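EDD domain protein, DegV family (Ruminococcus gnavus, PDB 3JR7) is of unknown function but probably binds a lipid, such as a fatty acid. Local coordinates at residues G201-M209 with Q219-A229. Numbering follows the deposited sequence.
Sequences GALNIKPIM and QKEKARGMKKA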
ATOM      1  N   GLY A 201     -11.775 -26.457   3.117  1.00 52.42           N
ATOM      2  CA  GLY A 201     -13.030 -26.829   2.455  1.00 50.85           C
ATOM      3  C   GLY A 201     -12.907 -26.838   0.930  1.00 49.06           C
ATOM      4  O   GLY A 201     -11.880 -27.269   0.394  1.00 48.42           O
ATOM      5  N   ALA A 202     -13.950 -26.348   0.245  1.00 47.10           N
ATOM      6  CA  ALA A 202     -14.008 -26.319  -1.221  1.00 45.60           C
ATOM      7  C   ALA A 202     -12.728 -25.747  -1.828  1.00 44.53           C
ATOM      8  O   ALA A 202     -12.260 -24.691  -1.412  1.00 43.71           O
ATOM      9  CB  ALA A 202     -15.218 -25.498  -1.682  1.00 45.41           C
ATOM     10  N   LEU A 203     -12.182 -26.427  -2.833  1.00 43.16           N
ATOM     11  CA  LEU A 203     -10.909 -25.999  -3.429  1.00 42.63           C
ATOM     12  C   LEU A 203     -10.949 -24.634  -4.161  1.00 40.55           C
ATOM     13  O   LEU A 203      -9.885 -24.031  -4.376  1.00 39.90           O
ATOM     14  CB  LEU A 203     -10.328 -27.086  -4.358  1.00 43.79           C
ATOM     15  CG  LEU A 203      -9.515 -28.204  -3.666  1.00 45.58           C
ATOM     16  CD1 LEU A 203      -9.118 -29.300  -4.667  1.00 45.58           C
ATOM     17  CD2 LEU A 203      -8.259 -27.639  -2.941  1.00 47.23           C
ATOM     18  N   ASN A 204     -12.148 -24.160  -4.522  1.00 37.75           N
ATOM     19  CA  ASN A 204     -12.292 -22.852  -5.150  1.00 35.47           C
ATOM     20  C   ASN A 204     -12.734 -21.750  -4.167  1.00 34.19           C
ATOM     21  O   ASN A 204     -13.062 -20.649  -4.616  1.00 32.98           O
ATOM     22  CB  ASN A 204     -13.230 -22.895  -6.371  1.00 35.03           C
ATOM     23  CG  ASN A 204     -14.645 -23.359  -6.028  1.00 34.87           C
ATOM     24  OD1 ASN A 204     -14.870 -24.061  -5.019  1.00 33.97           O
ATOM     25  ND2 ASN A 204     -15.616 -23.011  -6.903  1.00 33.98           N
ATOM     26  N   ILE A 205     -12.733 -22.028  -2.863  1.00 32.30           N
ATOM     27  CA  ILE A 205     -13.087 -20.996  -1.874  1.00 32.51           C
ATOM     28  C   ILE A 205     -12.103 -19.835  -1.939  1.00 30.86           C
ATOM     29  O   ILE A 205     -10.915 -20.054  -2.018  1.00 30.77           O
ATOM     30  CB  ILE A 205     -13.117 -21.539  -0.445  1.00 32.81           C
ATOM     31  CG1 ILE A 205     -14.508 -22.049  -0.154  1.00 36.08           C
ATOM     32  CG2 ILE A 205     -13.111 -20.434   0.542  1.00 34.07           C
ATOM     33  CD1 ILE A 205     -15.451 -20.874   0.109  1.00 35.82           C
ATOM     34  N   LYS A 206     -12.599 -18.619  -2.005  1.00 29.53           N
ATOM     35  CA  LYS A 206     -11.726 -17.439  -2.016  1.00 29.07           C
ATOM     36  C   LYS A 206     -12.099 -16.571  -0.806  1.00 28.50           C
ATOM     37  O   LYS A 206     -13.191 -16.044  -0.781  1.00 27.85           O
ATOM     38  CB  LYS A 206     -11.925 -16.624  -3.290  1.00 29.15           C
ATOM     39  CG  LYS A 206     -11.683 -17.333  -4.583  1.00 31.70           C
ATOM     40  CD  LYS A 206     -10.256 -17.775  -4.716  1.00 35.13           C
ATOM     41  CE  LYS A 206      -9.929 -18.133  -6.107  1.00 38.03           C
ATOM     42  NZ  LYS A 206     -10.109 -19.579  -6.355  1.00 39.45           N
ATOM     43  N   PRO A 207     -11.201 -16.448   0.205  1.00 27.93           N
ATOM     44  CA  PRO A 207     -11.413 -15.481   1.266  1.00 27.67           C
ATOM     45  C   PRO A 207     -11.431 -14.030   0.769  1.00 25.70           C
ATOM     46  O   PRO A 207     -10.619 -13.650  -0.078  1.00 26.00           O
ATOM     47  CB  PRO A 207     -10.209 -15.690   2.196  1.00 27.64           C
ATOM     48  CG  PRO A 207      -9.661 -17.003   1.852  1.00 29.22           C
ATOM     49  CD  PRO A 207      -9.972 -17.236   0.413  1.00 28.21           C
ATOM     50  N   ILE A 208     -12.342 -13.236   1.298  1.00 24.81           N
ATOM     51  CA  ILE A 208     -12.280 -11.813   1.134  1.00 23.93           C
ATOM     52  C   ILE A 208     -11.560 -11.305   2.388  1.00 23.89           C
ATOM     53  O   ILE A 208     -12.033 -11.504   3.517  1.00 22.83           O
ATOM     54  CB  ILE A 208     -13.642 -11.139   1.043  1.00 24.36           C
ATOM     55  CG1 ILE A 208     -14.392 -11.522  -0.261  1.00 25.42           C
ATOM     56  CG2 ILE A 208     -13.438  -9.609   1.081  1.00 23.26           C
ATOM     57  CD1 ILE A 208     -14.875 -12.979  -0.306  1.00 27.46           C
HETATM   58  N   MSE A 209     -10.397 -10.701   2.200  1.00 23.51           N
HETATM   59  CA  MSE A 209      -9.582 -10.300   3.343  1.00 23.73           C
HETATM   60  C   MSE A 209      -9.652  -8.782   3.456  1.00 22.95           C
HETATM   61  O   MSE A 209     -10.081  -8.098   2.537  1.00 21.35           O
HETATM   62  CB  MSE A 209      -8.133 -10.705   3.176  1.00 24.48           C
HETATM   63  CG  MSE A 209      -7.889 -12.140   2.832  1.00 28.54           C
HETATM   64 SE   MSE A 209      -8.281 -13.284   4.336  1.00 37.30          SE
HETATM   65  CE  MSE A 209      -6.956 -12.747   5.566  1.00 38.44           C
ATOM     66  N   GLN A 219     -10.044 -11.905   7.986  1.00 29.02           N
ATOM     67  CA  GLN A 219     -10.992 -12.393   6.999  1.00 29.30           C
ATOM     68  C   GLN A 219     -12.367 -11.743   7.218  1.00 29.06           C
ATOM     69  O   GLN A 219     -12.917 -11.752   8.316  1.00 28.85           O
ATOM     70  CB  GLN A 219     -11.066 -13.898   7.087  1.00 29.31           C
ATOM     71  CG  GLN A 219     -11.959 -14.463   6.009  1.00 30.75           C
ATOM     72  CD  GLN A 219     -11.834 -15.938   5.859  1.00 32.01           C
ATOM     73  OE1 GLN A 219     -12.809 -16.595   5.581  1.00 39.38           O
ATOM     74  NE2 GLN A 219     -10.656 -16.462   6.021  1.00 30.29           N
ATOM     75  N   LYS A 220     -12.895 -11.132   6.176  1.00 29.07           N
ATOM     76  CA  LYS A 220     -14.184 -10.472   6.200  1.00 29.20           C
ATOM     77  C   LYS A 220     -15.302 -11.353   5.691  1.00 29.78           C
ATOM     78  O   LYS A 220     -16.439 -11.158   6.070  1.00 30.32           O
ATOM     79  CB  LYS A 220     -14.135  -9.254   5.276  1.00 30.53           C
ATOM     80  CG  LYS A 220     -12.982  -8.281   5.553  1.00 32.12           C
ATOM     81  CD  LYS A 220     -13.155  -7.616   6.872  1.00 36.13           C
ATOM     82  CE  LYS A 220     -14.105  -6.437   6.797  1.00 40.12           C
ATOM     83  NZ  LYS A 220     -14.370  -5.862   8.183  1.00 42.30           N
ATOM     84  N   GLU A 221     -14.991 -12.265   4.765  1.00 29.37           N
ATOM     85  CA  GLU A 221     -16.004 -13.104   4.084  1.00 29.53           C
ATOM     86  C   GLU A 221     -15.291 -14.177   3.290  1.00 28.74           C
ATOM     87  O   GLU A 221     -14.065 -14.258   3.292  1.00 27.81           O
ATOM     88  CB  GLU A 221     -16.873 -12.265   3.130  1.00 29.79           C
ATOM     89  CG  GLU A 221     -18.224 -11.908   3.657  1.00 33.94           C
ATOM     90  CD  GLU A 221     -19.201 -13.098   3.706  1.00 37.82           C
ATOM     91  OE1 GLU A 221     -20.362 -12.844   4.045  1.00 42.23           O
ATOM     92  OE2 GLU A 221     -18.846 -14.256   3.370  1.00 40.19           O
ATOM     93  N   LYS A 222     -16.075 -14.957   2.557  1.00 28.66           N
ATOM     94  CA  LYS A 222     -15.554 -15.934   1.649  1.00 28.62           C
ATOM     95  C   LYS A 222     -16.644 -16.328   0.678  1.00 27.69           C
ATOM     96  O   LYS A 222     -17.820 -16.117   0.931  1.00 27.56           O
ATOM     97  CB  LYS A 222     -15.089 -17.193   2.391  1.00 29.56           C
ATOM     98  CG  LYS A 222     -16.244 -17.935   3.061  1.00 32.40           C
ATOM     99  CD  LYS A 222     -15.729 -19.160   3.773  1.00 37.63           C
ATOM    100  CE  LYS A 222     -16.903 -19.936   4.381  1.00 40.40           C
ATOM    101  NZ  LYS A 222     -16.306 -20.987   5.290  1.00 44.33           N
ATOM    102  N   ALA A 223     -16.218 -16.898  -0.429  1.00 26.96           N
ATOM    103  CA  ALA A 223     -17.116 -17.316  -1.486  1.00 27.39           C
ATOM    104  C   ALA A 223     -16.437 -18.382  -2.324  1.00 27.48           C
ATOM    105  O   ALA A 223     -15.196 -18.401  -2.441  1.00 28.04           O
ATOM    106  CB  ALA A 223     -17.486 -16.130  -2.370  1.00 26.10           C
ATOM    107  N   ARG A 224     -17.243 -19.205  -2.995  1.00 27.81           N
ATOM    108  CA  ARG A 224     -16.718 -20.161  -3.961  1.00 28.26           C
ATOM    109  C   ARG A 224     -16.493 -19.530  -5.302  1.00 27.39           C
ATOM    110  O   ARG A 224     -17.408 -19.091  -5.952  1.00 27.46           O
ATOM    111  CB  ARG A 224     -17.651 -21.360  -4.101  1.00 29.34           C
ATOM    112  CG  ARG A 224     -17.759 -22.133  -2.842  1.00 32.26           C
ATOM    113  CD  ARG A 224     -18.388 -23.483  -3.108  1.00 34.96           C
ATOM    114  NE  ARG A 224     -18.464 -24.232  -1.871  1.00 36.43           N
ATOM    115  CZ  ARG A 224     -19.045 -25.424  -1.752  1.00 35.23           C
ATOM    116  NH1 ARG A 224     -19.610 -26.030  -2.787  1.00 33.38           N
ATOM    117  NH2 ARG A 224     -19.068 -26.009  -0.575  1.00 34.19           N
ATOM    118  N   GLY A 225     -15.254 -19.492  -5.727  1.00 27.88           N
ATOM    119  CA  GLY A 225     -14.893 -18.887  -6.984  1.00 28.41           C
ATOM    120  C   GLY A 225     -14.740 -17.371  -6.944  1.00 28.71           C
ATOM    121  O   GLY A 225     -15.367 -16.657  -6.149  1.00 28.97           O
HETATM  122  N   MSE A 226     -13.930 -16.886  -7.859  1.00 28.51           N
HETATM  123  CA  MSE A 226     -13.504 -15.503  -7.874  1.00 29.50           C
HETATM  124  C   MSE A 226     -14.659 -14.566  -8.197  1.00 29.37           C
HETATM  125  O   MSE A 226     -14.707 -13.441  -7.717  1.00 28.59           O
HETATM  126  CB  MSE A 226     -12.394 -15.395  -8.915  1.00 29.71           C
HETATM  127  CG  MSE A 226     -11.780 -14.137  -9.040  1.00 32.48           C
HETATM  128 SE   MSE A 226     -11.102 -13.394  -7.405  1.00 39.79          SE
HETATM  129  CE  MSE A 226      -9.863 -14.835  -6.848  1.00 19.20           C
ATOM    130  N   LYS A 227     -15.582 -15.009  -9.052  1.00 29.42           N
ATOM    131  CA  LYS A 227     -16.659 -14.139  -9.494  1.00 28.88           C
ATOM    132  C   LYS A 227     -17.553 -13.764  -8.326  1.00 27.54           C
ATOM    133  O   LYS A 227     -17.899 -12.574  -8.138  1.00 26.57           O
ATOM    134  CB  LYS A 227     -17.486 -14.828 -10.570  1.00 30.22           C
ATOM    135  CG  LYS A 227     -18.547 -13.906 -11.171  1.00 34.37           C
ATOM    136  CD  LYS A 227     -19.369 -14.639 -12.250  1.00 38.96           C
ATOM    137  CE  LYS A 227     -20.855 -14.555 -11.975  1.00 42.21           C
ATOM    138  NZ  LYS A 227     -21.242 -15.251 -10.670  1.00 45.68           N
ATOM    139  N   LYS A 228     -17.946 -14.770  -7.542  1.00 25.66           N
ATOM    140  CA  LYS A 228     -18.751 -14.491  -6.356  1.00 24.66           C
ATOM    141  C   LYS A 228     -17.929 -13.724  -5.280  1.00 23.38           C
ATOM    142  O   LYS A 228     -18.471 -12.862  -4.583  1.00 21.46           O
ATOM    143  CB  LYS A 228     -19.345 -15.756  -5.785  1.00 25.52           C
ATOM    144  CG  LYS A 228     -20.541 -16.239  -6.582  1.00 30.07           C
ATOM    145  CD  LYS A 228     -21.078 -17.577  -6.025  1.00 36.24           C
ATOM    146  CE  LYS A 228     -22.274 -18.098  -6.846  1.00 39.93           C
ATOM    147  NZ  LYS A 228     -23.280 -18.674  -5.857  1.00 44.17           N
ATOM    148  N   ALA A 229     -16.644 -14.027  -5.151  1.00 21.48           N
ATOM    149  CA  ALA A 229     -15.806 -13.341  -4.149  1.00 22.04           C
ATOM    150  C   ALA A 229     -15.690 -11.840  -4.473  1.00 21.90           C
ATOM    151  O   ALA A 229     -15.707 -10.995  -3.577  1.00 21.38           O
ATOM    152  CB  ALA A 229     -14.417 -13.997  -4.043  1.00 21.12           C
TER
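The carbonyl oxygen of I208 is gripped twice: K220 N reaches it at 2.8 Å, while E221 N gives a longer bond of 3.3 Å lying in the carbonyl plane, on a lone pair. Two residues facing one is a classic beta bulge, and it shifts the register by one between I208 and M209. The strands 205-209 and 219-224 run antiparallel through it, two arms of a hairpin, strand 217-224 being an outermost strand, within this chain, of the mixed sheet that also holds strand 176-179. K206 N donates to A223 O at 2.6 Å, short and nearly straight (168°), and N204 O accepts from G225 N, with G225 at the N-cap of helix 226-240. The helix then turns back under the hairpin. Here K206 lays its CB against the CB of A229 at 3.7 Å, and with CG beside the backbone N (chi1 -58°) its bent chain crosses the selenomethionine M226 at about a right angle. The two CE atoms of K206 and M226 sit only 3.4 Å apart, tighter than usual for carbons. Were K206 replaced by an alanine, the backbone bonds could stay, but M226 CE would probably lose its aliphatic neighbour and a gap would open beside the helix start. Farther along the same face, I208 CD1 touches A229 CB at 3.9 Å and also rests on the K222 backbone. On the face of I205 and R224, I205 CD1 lies against R224 CG, while A202 CB, from the turn before the strand, lies over one face of the R224 guanidinium. Main-chain bonds thus fix the strand pairing, while aliphatic contacts, including the lysine's own methylenes, seat the hairpin on the following helix.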